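Glycoside Hydrolase (Bacteroides plebeius, PDB 5T3B) is a family 50 glycoside hydrolase of a gut bacterium that probably hydrolyses glycosidic bonds in polysaccharides. Local coordinates at residues W366-K377 / H421-N431. Sequence-based numbering, arbitrary orientation. Where two conformers were deposited one is given.
With EDO (1,2-ethanediol), chain H; EDO (1,2-ethanediol), chain P.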
ATOM      1  N   TRP A 366     -12.185   4.889   9.665  1.00  9.58           N
ATOM      2  CA  TRP A 366     -11.524   4.734  10.938  1.00  9.70           C
ATOM      3  C   TRP A 366     -11.051   3.291  11.118  1.00  9.16           C
ATOM      4  O   TRP A 366      -9.976   3.031  11.686  1.00 10.46           O
ATOM      5  CB  TRP A 366     -12.448   5.209  12.090  1.00  8.88           C
ATOM      6  CG  TRP A 366     -11.765   5.183  13.413  1.00 10.51           C
ATOM      7  CD1 TRP A 366     -12.042   4.375  14.486  1.00  9.98           C
ATOM      8  CD2 TRP A 366     -10.674   6.027  13.812  1.00 10.20           C
ATOM      9  NE1 TRP A 366     -11.211   4.680  15.524  1.00 10.81           N
ATOM     10  CE2 TRP A 366     -10.337   5.672  15.123  1.00 10.56           C
ATOM     11  CE3 TRP A 366      -9.976   7.046  13.181  1.00 11.43           C
ATOM     12  CZ2 TRP A 366      -9.326   6.333  15.825  1.00 12.11           C
ATOM     13  CZ3 TRP A 366      -8.961   7.649  13.855  1.00 12.03           C
ATOM     14  CH2 TRP A 366      -8.658   7.307  15.167  1.00 11.20           C
ATOM     15  N   SER A 367     -11.917   2.338  10.736  1.00  9.82           N
ATOM     16  CA  SER A 367     -11.642   0.922  10.920  1.00  9.78           C
ATOM     17  C   SER A 367     -11.570   0.231   9.553  1.00 10.29           C
ATOM     18  O   SER A 367     -12.429   0.450   8.685  1.00 10.95           O
ATOM     19  CB  SER A 367     -12.746   0.284  11.730  1.00 11.64           C
ATOM     20  OG  SER A 367     -12.971   0.941  12.947  1.00 13.52           O
ATOM     21  N   PRO A 368     -10.585  -0.661   9.356  1.00  9.36           N
ATOM     22  CA  PRO A 368     -10.656  -1.539   8.193  1.00  9.43           C
ATOM     23  C   PRO A 368     -11.983  -2.277   8.126  1.00 10.13           C
ATOM     24  O   PRO A 368     -12.491  -2.674   9.170  1.00 11.38           O
ATOM     25  CB  PRO A 368      -9.490  -2.478   8.439  1.00 11.60           C
ATOM     26  CG  PRO A 368      -8.575  -1.718   9.269  1.00 11.86           C
ATOM     27  CD  PRO A 368      -9.419  -0.953  10.183  1.00 10.35           C
ATOM     28  N   GLU A 369     -12.563  -2.396   6.932  1.00  9.68           N
ATOM     29  CA  GLU A 369     -13.920  -2.919   6.820  1.00 10.49           C
ATOM     30  C   GLU A 369     -13.841  -4.416   6.536  1.00  9.68           C
ATOM     31  O   GLU A 369     -13.553  -4.808   5.422  1.00 10.12           O
ATOM     32  CB  GLU A 369     -14.612  -2.180   5.688  1.00  9.85           C
ATOM     33  CG  GLU A 369     -14.779  -0.692   5.945  1.00 10.27           C
ATOM     34  CD  GLU A 369     -14.957   0.093   4.684  1.00 10.99           C
ATOM     35  OE1 GLU A 369     -13.963   0.224   3.909  1.00 11.59           O
ATOM     36  OE2 GLU A 369     -16.089   0.537   4.452  1.00 13.11           O
ATOM     37  N   LYS A 370     -14.082  -5.224   7.561  1.00 10.58           N
ATOM     38  CA  LYS A 370     -13.851  -6.648   7.404  1.00 11.66           C
ATOM     39  C   LYS A 370     -14.763  -7.276   6.351  1.00 10.62           C
ATOM     40  O   LYS A 370     -14.332  -8.185   5.657  1.00 11.40           O
ATOM     41  CB  LYS A 370     -13.986  -7.329   8.793  1.00 13.46           C
ATOM     42  CG  LYS A 370     -13.689  -8.802   8.827  1.00 13.94           C
ATOM     43  CD  LYS A 370     -12.276  -9.100   8.383  1.00 14.81           C
ATOM     44  CE  LYS A 370     -11.773 -10.461   8.876  1.00 16.23           C
ATOM     45  NZ  LYS A 370     -12.638 -11.580   8.465  1.00 14.84           N
ATOM     46  N   GLY A 371     -15.980  -6.798   6.200  1.00 11.74           N
ATOM     47  CA  GLY A 371     -16.825  -7.317   5.136  1.00 11.52           C
ATOM     48  C   GLY A 371     -16.248  -7.079   3.751  1.00 11.12           C
ATOM     49  O   GLY A 371     -16.260  -7.961   2.904  1.00 12.32           O
ATOM     50  N   TYR A 372     -15.729  -5.882   3.519  1.00 10.72           N
ATOM     51  CA  TYR A 372     -15.072  -5.604   2.240  1.00 10.41           C
ATOM     52  C   TYR A 372     -13.766  -6.420   2.091  1.00  9.58           C
ATOM     53  O   TYR A 372     -13.480  -6.918   1.004  1.00 10.21           O
ATOM     54  CB  TYR A 372     -14.828  -4.110   1.993  1.00 10.77           C
ATOM     55  CG  TYR A 372     -16.060  -3.369   1.662  1.00 12.73           C
ATOM     56  CD1 TYR A 372     -16.755  -3.607   0.490  1.00 15.79           C
ATOM     57  CD2 TYR A 372     -16.548  -2.390   2.510  1.00 12.73           C
ATOM     58  CE1 TYR A 372     -17.897  -2.878   0.184  1.00 18.04           C
ATOM     59  CE2 TYR A 372     -17.744  -1.717   2.204  1.00 14.95           C
ATOM     60  CZ  TYR A 372     -18.389  -1.991   1.037  1.00 17.28           C
ATOM     61  OH  TYR A 372     -19.559  -1.297   0.677  1.00 23.43           O
ATOM     62  N   MET A 373     -13.002  -6.580   3.176  1.00  9.81           N
ATOM     63  CA  MET A 373     -11.768  -7.329   3.055  1.00  9.49           C
ATOM     64  C   MET A 373     -12.047  -8.806   2.792  1.00  9.48           C
ATOM     65  O   MET A 373     -11.310  -9.464   2.022  1.00 10.52           O
ATOM     66  CB  MET A 373     -10.906  -7.146   4.307  1.00  9.66           C
ATOM     67  CG  MET A 373     -10.424  -5.726   4.486  1.00  9.94           C
ATOM     68  SD  MET A 373      -9.237  -5.450   5.807  1.00 10.77           S
ATOM     69  CE  MET A 373     -10.143  -5.844   7.294  1.00 10.75           C
ATOM     70  N   ASP A 374     -13.108  -9.341   3.386  1.00 10.48           N
ATOM     71  CA  ASP A 374     -13.542 -10.698   3.044  1.00 10.45           C
ATOM     72  C   ASP A 374     -14.023 -10.800   1.599  1.00 10.84           C
ATOM     73  O   ASP A 374     -13.742 -11.763   0.896  1.00 12.66           O
ATOM     74  CB  ASP A 374     -14.693 -11.128   3.941  1.00 11.85           C
ATOM     75  CG  ASP A 374     -14.295 -11.417   5.402  1.00 14.42           C
ATOM     76  OD1 ASP A 374     -13.084 -11.425   5.723  1.00 14.50           O
ATOM     77  OD2 ASP A 374     -15.215 -11.628   6.232  1.00 18.53           O
ATOM     78  N   GLY A 375     -14.736  -9.789   1.127  1.00 10.51           N
ATOM     79  CA  GLY A 375     -15.066  -9.717  -0.270  1.00 10.94           C
ATOM     80  C   GLY A 375     -13.854  -9.732  -1.169  1.00 10.89           C
ATOM     81  O   GLY A 375     -13.835 -10.431  -2.198  1.00 11.42           O
ATOM     82  N   TRP A 376     -12.841  -8.952  -0.801  1.00 10.56           N
ATOM     83  CA  TRP A 376     -11.608  -8.946  -1.575  1.00 10.38           C
ATOM     84  C   TRP A 376     -10.996 -10.346  -1.678  1.00  9.26           C
ATOM     85  O   TRP A 376     -10.407 -10.697  -2.697  1.00 10.64           O
ATOM     86  CB  TRP A 376     -10.586  -7.938  -1.032  1.00 10.15           C
ATOM     87  CG  TRP A 376     -11.020  -6.538  -1.161  1.00  9.82           C
ATOM     88  CD1 TRP A 376     -11.956  -6.026  -1.986  1.00  9.84           C
ATOM     89  CD2 TRP A 376     -10.569  -5.414  -0.363  1.00  9.13           C
ATOM     90  NE1 TRP A 376     -12.110  -4.670  -1.786  1.00 11.00           N
ATOM     91  CE2 TRP A 376     -11.251  -4.278  -0.803  1.00 10.26           C
ATOM     92  CE3 TRP A 376      -9.614  -5.267   0.644  1.00  9.14           C
ATOM     93  CZ2 TRP A 376     -11.039  -3.040  -0.245  1.00 11.63           C
ATOM     94  CZ3 TRP A 376      -9.399  -4.029   1.192  1.00 10.95           C
ATOM     95  CH2 TRP A 376     -10.134  -2.923   0.777  1.00 11.88           C
ATOM     96  N   LYS A 377     -11.045 -11.094  -0.579  1.00 10.19           N
ATOM     97  CA  LYS A 377     -10.515 -12.427  -0.603  1.00 10.17           C
ATOM     98  C   LYS A 377     -11.182 -13.282  -1.671  1.00 11.61           C
ATOM     99  O   LYS A 377     -10.518 -13.983  -2.442  1.00 12.62           O
ATOM    100  CB  LYS A 377     -10.646 -13.066   0.762  1.00 10.47           C
ATOM    101  CG  LYS A 377      -9.956 -14.412   0.879  1.00 11.76           C
ATOM    102  CD  LYS A 377     -10.343 -15.145   2.149  1.00 13.20           C
ATOM    103  CE  LYS A 377      -9.864 -14.424   3.407  1.00 12.84           C
ATOM    104  NZ  LYS A 377     -10.248 -15.202   4.642  1.00 14.33           N
ATOM    105  N   HIS A 421      -5.125   0.615  16.207  1.00  8.02           N
ATOM    106  CA  HIS A 421      -6.486   0.232  15.834  1.00  7.99           C
ATOM    107  C   HIS A 421      -6.527  -0.262  14.371  1.00  7.74           C
ATOM    108  O   HIS A 421      -7.113  -1.288  14.047  1.00  8.79           O
ATOM    109  CB  HIS A 421      -7.390   1.447  16.019  1.00  9.11           C
ATOM    110  CG  HIS A 421      -8.795   1.251  15.620  1.00  8.77           C
ATOM    111  ND1 HIS A 421      -9.717   0.701  16.441  1.00  9.91           N
ATOM    112  CD2 HIS A 421      -9.406   1.470  14.454  1.00 10.43           C
ATOM    113  CE1 HIS A 421     -10.857   0.633  15.813  1.00 10.27           C
ATOM    114  NE2 HIS A 421     -10.698   1.066  14.593  1.00 11.63           N
ATOM    115  N   PHE A 422      -5.915   0.519  13.485  1.00  8.00           N
ATOM    116  CA  PHE A 422      -6.027   0.188  12.061  1.00  7.62           C
ATOM    117  C   PHE A 422      -5.260  -1.105  11.783  1.00  7.71           C
ATOM    118  O   PHE A 422      -5.791  -2.007  11.075  1.00  8.80           O
ATOM    119  CB  PHE A 422      -5.519   1.361  11.187  1.00  7.66           C
ATOM    120  CG  PHE A 422      -6.104   1.383   9.813  1.00  8.03           C
ATOM    121  CD1 PHE A 422      -7.364   1.900   9.620  1.00 10.13           C
ATOM    122  CD2 PHE A 422      -5.439   0.859   8.739  1.00  8.86           C
ATOM    123  CE1 PHE A 422      -7.985   1.881   8.389  1.00  9.75           C
ATOM    124  CE2 PHE A 422      -6.056   0.847   7.486  1.00 10.21           C
ATOM    125  CZ  PHE A 422      -7.297   1.362   7.313  1.00 10.52           C
ATOM    126  N   THR A 423      -4.053  -1.235  12.307  1.00  7.33           N
ATOM    127  CA  THR A 423      -3.259  -2.409  12.046  1.00  7.80           C
ATOM    128  C   THR A 423      -3.860  -3.664  12.672  1.00  8.17           C
ATOM    129  O   THR A 423      -3.785  -4.727  12.052  1.00  8.97           O
ATOM    130  CB  THR A 423      -1.813  -2.206  12.471  1.00  8.33           C
ATOM    131  OG1 THR A 423      -1.703  -1.932  13.871  1.00  8.57           O
ATOM    132  CG2 THR A 423      -1.144  -1.135  11.611  1.00  8.80           C
ATOM    133  N   LEU A 424      -4.447  -3.575  13.860  1.00  8.33           N
ATOM    134  CA  LEU A 424      -5.123  -4.759  14.408  1.00  8.51           C
ATOM    135  C   LEU A 424      -6.230  -5.214  13.488  1.00  8.82           C
ATOM    136  O   LEU A 424      -6.436  -6.423  13.315  1.00 10.17           O
ATOM    137  CB  LEU A 424      -5.616  -4.506  15.821  1.00  9.10           C
ATOM    138  CG  LEU A 424      -4.566  -4.412  16.903  1.00 10.21           C
ATOM    139  CD1 LEU A 424      -5.093  -3.804  18.174  1.00 11.07           C
ATOM    140  CD2 LEU A 424      -3.945  -5.770  17.179  1.00 10.57           C
ATOM    141  N   GLY A 425      -6.964  -4.267  12.928  1.00  8.73           N
ATOM    142  CA  GLY A 425      -7.978  -4.606  11.976  1.00  8.99           C
ATOM    143  C   GLY A 425      -7.466  -5.345  10.770  1.00  9.15           C
ATOM    144  O   GLY A 425      -8.089  -6.273  10.273  1.00 10.60           O
ATOM    145  N   LEU A 426      -6.298  -4.899  10.270  1.00  8.24           N
ATOM    146  CA  LEU A 426      -5.648  -5.538   9.110  1.00  8.50           C
ATOM    147  C   LEU A 426      -5.108  -6.921   9.497  1.00  8.86           C
ATOM    148  O   LEU A 426      -5.146  -7.837   8.666  1.00  8.62           O
ATOM    149  CB  LEU A 426      -4.552  -4.677   8.581  1.00  8.06           C
ATOM    150  CG  LEU A 426      -4.924  -3.358   8.009  1.00  8.45           C
ATOM    151  CD1 LEU A 426      -3.739  -2.562   7.524  1.00  8.42           C
ATOM    152  CD2 LEU A 426      -5.993  -3.500   6.908  1.00  8.74           C
ATOM    153  N   LEU A 427      -4.580  -7.081  10.708  1.00  8.41           N
ATOM    154  CA  LEU A 427      -4.037  -8.366  11.148  1.00  8.18           C
ATOM    155  C   LEU A 427      -5.085  -9.448  11.106  1.00  9.57           C
ATOM    156  O   LEU A 427      -4.749 -10.616  10.951  1.00 11.10           O
ATOM    157  CB  LEU A 427      -3.355  -8.247  12.501  1.00  8.72           C
ATOM    158  CG  LEU A 427      -2.029  -7.520  12.509  1.00 10.02           C
ATOM    159  CD1 LEU A 427      -1.637  -7.120  13.932  1.00 10.15           C
ATOM    160  CD2 LEU A 427      -0.945  -8.283  11.817  1.00 10.11           C
ATOM    161  N   GLU A 428      -6.350  -9.090  11.337  1.00 10.17           N
ATOM    162  CA  GLU A 428      -7.400 -10.084  11.285  1.00 10.36           C
ATOM    163  C   GLU A 428      -7.742 -10.563   9.881  1.00 11.06           C
ATOM    164  O   GLU A 428      -8.397 -11.607   9.725  1.00 13.98           O
ATOM    165  CB  GLU A 428      -8.670  -9.556  11.958  1.00 10.91           C
ATOM    166  CG  GLU A 428      -8.518  -9.281  13.417  1.00 13.21           C
ATOM    167  CD  GLU A 428      -9.833  -9.256  14.152  1.00 15.17           C
ATOM    168  OE1 GLU A 428     -10.452 -10.333  14.351  1.00 16.02           O
ATOM    169  OE2 GLU A 428     -10.217  -8.164  14.530  1.00 15.72           O
ATOM    170  N   ALA A 429      -7.346  -9.820   8.881  1.00  9.68           N
ATOM    171  CA  ALA A 429      -7.604 -10.196   7.503  1.00  9.35           C
ATOM    172  C   ALA A 429      -6.532 -11.174   7.037  1.00 10.33           C
ATOM    173  O   ALA A 429      -5.373 -10.776   6.788  1.00 10.03           O
ATOM    174  CB  ALA A 429      -7.644  -8.973   6.581  1.00 10.67           C
ATOM    175  N   LYS A 430      -6.899 -12.434   6.848  0.50  9.61           N
ATOM    176  CA  LYS A 430      -5.948 -13.467   6.463  0.50 10.34           C
ATOM    177  C   LYS A 430      -5.411 -13.295   5.053  0.50  9.56           C
ATOM    178  O   LYS A 430      -4.372 -13.869   4.704  0.50 11.07           O
ATOM    179  CB  LYS A 430      -6.596 -14.825   6.586  0.50 11.44           C
ATOM    180  CG  LYS A 430      -6.935 -15.243   7.997  0.50 13.80           C
ATOM    181  CD  LYS A 430      -7.318 -16.726   8.063  0.50 18.12           C
ATOM    182  CE  LYS A 430      -8.298 -17.051   9.174  0.50 19.81           C
ATOM    183  NZ  LYS A 430      -8.608 -18.471   8.984  0.50 25.58           N
ATOM    184  N   ASN A 431      -6.114 -12.477   4.261  1.00  8.00           N
ATOM    185  CA  ASN A 431      -5.678 -12.117   2.939  1.00  9.04           C
ATOM    186  C   ASN A 431      -4.857 -10.831   2.853  1.00  8.60           C
ATOM    187  O   ASN A 431      -4.487 -10.431   1.740  1.00  9.52           O
ATOM    188  CB  ASN A 431      -6.860 -12.016   1.938  1.00  9.60           C
ATOM    189  CG  ASN A 431      -7.933 -11.067   2.384  1.00  8.73           C
ATOM    190  OD1 ASN A 431      -8.311 -11.006   3.566  1.00  9.64           O
ATOM    191  ND2 ASN A 431      -8.533 -10.404   1.406  1.00  8.84           N
TER
HETATM  192  C1  EDO H 506     -14.705  -2.933  11.655  1.00 32.69           C
HETATM  193  O1  EDO H 506     -16.026  -2.493  11.849  1.00 37.12           O
HETATM  194  C2  EDO H 506     -14.634  -4.404  11.300  1.00 25.01           C
HETATM  195  O2  EDO H 506     -15.398  -4.584  10.059  1.00 18.73           O
HETATM  196  C1  EDO P 514     -15.408  -0.662  15.715  1.00 35.79           C
HETATM  197  O1  EDO P 514     -14.871  -0.842  14.387  1.00 48.68           O
HETATM  198  C2  EDO P 514     -14.583   0.373  16.434  1.00 34.82           C
HETATM  199  O2  EDO P 514     -13.698  -0.072  17.539  1.00 24.40           O
HETATM  200  O   HOH W   1     -10.423 -10.958   5.446  1.00 12.39           O
HETATM  201  O   HOH W   2      -7.669 -10.418  -1.380  1.00 11.77           O
HETATM  202  O   HOH W   3      -9.690 -13.317   6.680  1.00 12.14           O
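Pro368 sets its CG over the face of the Phe422 ring and gives a clear case of proline packing on an aromatic ring: its CG stands 3.7 Å from the ring centroid, only 7° off the normal, a CH-pi contact made squarely over the face. The same CG touches Leu426 CD2 and comes close to Gly425, where a modelled CB would collide with it, so the proline ring can nestle against bare helix backbone. Trp366 O meets the Phe422 ring at its edge, 3.5 Å from CD1.

The preceding residue, His421, is held in two ways. Its imidazole forms an offset stack with the five-membered ring of Trp366, planes at 27°, while Ser367 OG lies in the imidazole plane and hydrogen-bonds NE2 at 2.8 Å. Since CG of His421 is anti to the backbone N (chi1 177°), the ring reaches across to both partners; Arg61 N bonds its ND1, and Thr60 OG1 takes up Trp366 NE1.

Further along, Met373 bends at chi3, setting CE near Gly425 O while SD touches both Leu426 CD2 and Ala429 CB, each 3.9 Å away. Asn431 ND2 then donates to Met373 O at 3.0 Å, tilted from the carbonyl plane; Lys377 N reaches that oxygen from the opposite face. Water links Asn431 OD1 to Asp374 OD1, which also takes the salt bridge from Lys370 NZ.

With an alanine in place of Phe422, Pro368 would probably lose the aromatic face beneath it, opening a gap beside Leu426. The contact thus joins helix 370-379 and its leading loop to helix 412-427 and the loop that follows it by an apolar middle, with directional polar bonds toward both ends that are likely to fix the register of the two segments.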